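PDB 6KNS: putative metal-dependent hydrolase, which binds two zinc ions and calcium through a metallo-beta-lactamase fold and is probably a hydrolase related to tRNA 3'-processing endoribonucleases. Local coordinates for residues V142-M147 and Y158-S163. Residues are numbered along the deposited sequence; the frame is centred on the assembly and turned at random.
Sequences VTCYAM and YTADSS. With ZN (zinc ion), chain H; ZN (zinc ion), chain G.
Met-147 and Tyr-158 form a hydrogen-bonded antiparallel pair: Met-147 N donates to Tyr-158 O at 2.9 Å, and Tyr-158 N returns the bond to Met-147 O at 2.8 Å. Both are nearly straight, with N-H...O angles of 167° and 174°. Thr-159 OG1 bonds to Ala-160 O and also to Glu-181 N, fastening the turn to strand 177-181. The turn delivers Asp-161, whose OD2 bridges the two zinc ions, 2.4 Å from zinc in chain H and 2.2 Å from zinc in chain G. One zinc is completed by His-65, His-67 and His-140, the other by Asp-69, His-70 and His-217.

The chains stay close at Ala-146 and Thr-159 and part only beyond them, to 7.0 Å between the CA atoms of Cys-144 and Asp-161, and small side chains take over. Ala-146 lays its CB against two backbone carbonyls, 3.3 Å from Tyr-158 O and a little farther from Thr-159 O. Ala-160, whose backbone has a positive phi, turns its methyl back toward the strand, where CB meets Cys-144 SG at 3.6 Å and also abuts Tyr-145 O. With SG anti to its backbone N (chi1 177°), Cys-144 reaches across the widening gap and lies beside Asp-161 O as well.

The Tyr-158 side chain runs along the loop that follows it, so that Ala-160 N sits 3.5 Å above the plane of the ring, over its centre. Met-147 SD approaches the edge of the same ring loosely, near its plane, while the phenol OH is hydrogen-bonded to Asp-40.

As in other dinuclear metallo-beta-lactamase-fold enzymes, the bridging carboxylate sits in the loop just after a strand of the second sheet. One oxygen bound to both ions ties the two zinc sites to this loop, itself held by the Met-147/Tyr-158 pair and the bond to Glu-181.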
ATOM      1  N   VAL A 142       2.320 -20.152   3.300  1.00 23.50           N
ATOM      2  CA  VAL A 142       0.922 -20.167   2.862  1.00 22.41           C
ATOM      3  C   VAL A 142       0.891 -20.687   1.440  1.00 23.17           C
ATOM      4  O   VAL A 142       1.909 -20.704   0.754  1.00 24.42           O
ATOM      5  CB  VAL A 142       0.220 -18.779   2.925  1.00 22.73           C
ATOM      6  CG1 VAL A 142       0.095 -18.271   4.389  1.00 21.50           C
ATOM      7  CG2 VAL A 142       0.903 -17.730   2.009  1.00 22.09           C
ATOM      8  N   THR A 143      -0.277 -21.128   0.996  1.00 22.44           N
ATOM      9  CA  THR A 143      -0.477 -21.596  -0.355  1.00 22.88           C
ATOM     10  C   THR A 143      -0.012 -20.536  -1.337  1.00 22.17           C
ATOM     11  O   THR A 143      -0.366 -19.354  -1.227  1.00 20.80           O
ATOM     12  CB  THR A 143      -1.970 -21.897  -0.598  1.00 23.42           C
ATOM     13  OG1 THR A 143      -2.385 -22.835   0.373  1.00 23.06           O
ATOM     14  CG2 THR A 143      -2.226 -22.481  -1.966  1.00 22.29           C
ATOM     15  N   CYS A 144       0.820 -20.939  -2.277  1.00 22.59           N
ATOM     16  CA  CYS A 144       1.352 -19.959  -3.204  1.00 22.58           C
ATOM     17  C   CYS A 144       1.610 -20.648  -4.526  1.00 23.46           C
ATOM     18  O   CYS A 144       1.964 -21.837  -4.525  1.00 23.89           O
ATOM     19  CB  CYS A 144       2.619 -19.295  -2.610  1.00 22.43           C
ATOM     20  SG  CYS A 144       3.386 -18.133  -3.717  1.00 23.81           S
ATOM     21  N   TYR A 145       1.381 -19.939  -5.652  1.00 23.06           N
ATOM     22  CA  TYR A 145       1.642 -20.531  -6.980  1.00 23.23           C
ATOM     23  C   TYR A 145       2.593 -19.699  -7.812  1.00 22.72           C
ATOM     24  O   TYR A 145       2.378 -18.508  -7.994  1.00 20.63           O
ATOM     25  CB  TYR A 145       0.340 -20.770  -7.778  1.00 24.07           C
ATOM     26  CG  TYR A 145      -0.512 -21.799  -7.144  1.00 23.12           C
ATOM     27  CD1 TYR A 145      -0.417 -23.140  -7.503  1.00 24.54           C
ATOM     28  CD2 TYR A 145      -1.362 -21.451  -6.121  1.00 23.02           C
ATOM     29  CE1 TYR A 145      -1.199 -24.117  -6.860  1.00 24.76           C
ATOM     30  CE2 TYR A 145      -2.143 -22.398  -5.484  1.00 25.50           C
ATOM     31  CZ  TYR A 145      -2.071 -23.720  -5.859  1.00 25.26           C
ATOM     32  OH  TYR A 145      -2.855 -24.622  -5.186  1.00 28.84           O
ATOM     33  N   ALA A 146       3.620 -20.374  -8.356  1.00 22.92           N
ATOM     34  CA  ALA A 146       4.486 -19.801  -9.370  1.00 22.63           C
ATOM     35  C   ALA A 146       3.722 -19.780 -10.674  1.00 22.94           C
ATOM     36  O   ALA A 146       2.738 -20.507 -10.806  1.00 23.97           O
ATOM     37  CB  ALA A 146       5.761 -20.596  -9.509  1.00 23.01           C
ATOM     38  N   MET A 147       4.143 -18.935 -11.613  1.00 22.47           N
ATOM     39  CA  MET A 147       3.429 -18.779 -12.872  1.00 23.45           C
ATOM     40  C   MET A 147       4.356 -18.809 -14.075  1.00 24.38           C
ATOM     41  O   MET A 147       5.453 -18.262 -14.039  1.00 24.15           O
ATOM     42  CB  MET A 147       2.673 -17.469 -12.896  1.00 22.67           C
ATOM     43  CG  MET A 147       1.688 -17.307 -11.768  1.00 24.14           C
ATOM     44  SD  MET A 147       1.064 -15.620 -11.701  1.00 24.34           S
ATOM     45  CE  MET A 147       0.432 -15.689 -10.024  1.00 23.62           C
ATOM     46  N   TYR A 158       7.726 -16.691 -13.372  1.00 21.73           N
ATOM     47  CA  TYR A 158       7.759 -15.982 -12.100  1.00 21.23           C
ATOM     48  C   TYR A 158       7.637 -17.028 -11.006  1.00 21.31           C
ATOM     49  O   TYR A 158       6.656 -17.752 -10.971  1.00 22.83           O
ATOM     50  CB  TYR A 158       6.558 -15.037 -12.027  1.00 20.30           C
ATOM     51  CG  TYR A 158       6.339 -14.321 -10.739  1.00 18.88           C
ATOM     52  CD1 TYR A 158       7.389 -13.668 -10.092  1.00 21.59           C
ATOM     53  CD2 TYR A 158       5.056 -14.251 -10.162  1.00 19.62           C
ATOM     54  CE1 TYR A 158       7.171 -12.947  -8.889  1.00 19.57           C
ATOM     55  CE2 TYR A 158       4.824 -13.542  -8.973  1.00 18.35           C
ATOM     56  CZ  TYR A 158       5.878 -12.892  -8.347  1.00 20.00           C
ATOM     57  OH  TYR A 158       5.665 -12.195  -7.184  1.00 19.12           O
ATOM     58  N   THR A 159       8.633 -17.136 -10.143  1.00 21.00           N
ATOM     59  CA  THR A 159       8.617 -18.128  -9.075  1.00 20.94           C
ATOM     60  C   THR A 159       7.629 -17.786  -7.960  1.00 21.34           C
ATOM     61  O   THR A 159       7.373 -18.621  -7.095  1.00 22.17           O
ATOM     62  CB  THR A 159      10.003 -18.262  -8.375  1.00 21.84           C
ATOM     63  OG1 THR A 159      10.326 -17.019  -7.723  1.00 17.95           O
ATOM     64  CG2 THR A 159      11.104 -18.628  -9.355  1.00 20.64           C
ATOM     65  N   ALA A 160       7.096 -16.563  -7.929  1.00 20.39           N
ATOM     66  CA  ALA A 160       6.456 -16.083  -6.729  1.00 20.32           C
ATOM     67  C   ALA A 160       7.425 -16.364  -5.565  1.00 20.73           C
ATOM     68  O   ALA A 160       8.657 -16.263  -5.733  1.00 21.15           O
ATOM     69  CB  ALA A 160       5.083 -16.730  -6.522  1.00 19.25           C
ATOM     70  N   ASP A 161       6.889 -16.708  -4.401  1.00 20.62           N
ATOM     71  CA  ASP A 161       7.707 -16.994  -3.233  1.00 20.91           C
ATOM     72  C   ASP A 161       7.838 -18.471  -3.041  1.00 21.72           C
ATOM     73  O   ASP A 161       6.835 -19.180  -3.042  1.00 22.58           O
ATOM     74  CB  ASP A 161       7.038 -16.477  -1.982  1.00 21.05           C
ATOM     75  CG  ASP A 161       7.042 -14.964  -1.889  1.00 20.90           C
ATOM     76  OD1 ASP A 161       7.312 -14.227  -2.874  1.00 21.80           O
ATOM     77  OD2 ASP A 161       6.797 -14.544  -0.771  1.00 17.04           O
ATOM     78  N   SER A 162       9.054 -18.940  -2.799  1.00 22.07           N
ATOM     79  CA  SER A 162       9.266 -20.370  -2.531  1.00 22.74           C
ATOM     80  C   SER A 162      10.646 -20.624  -1.955  1.00 23.30           C
ATOM     81  O   SER A 162      11.589 -19.884  -2.242  1.00 23.42           O
ATOM     82  CB  SER A 162       9.144 -21.142  -3.839  1.00 23.30           C
ATOM     83  OG  SER A 162       9.116 -22.545  -3.632  1.00 22.28           O
ATOM     84  N   SER A 163      10.774 -21.664  -1.147  1.00 24.58           N
ATOM     85  CA  SER A 163      12.084 -22.287  -0.942  1.00 25.75           C
ATOM     86  C   SER A 163      12.323 -23.249  -2.112  1.00 26.32           C
ATOM     87  O   SER A 163      11.421 -23.519  -2.928  1.00 25.57           O
ATOM     88  CB  SER A 163      12.164 -23.049   0.398  1.00 26.61           C
ATOM     89  OG  SER A 163      11.221 -24.109   0.458  1.00 28.66           O
TER
HETATM   90 ZN    ZN H 304       5.065 -14.823   0.815  1.00 24.88          ZN
HETATM   91 ZN    ZN G 303       6.482 -12.327  -0.519  1.00 29.88          ZN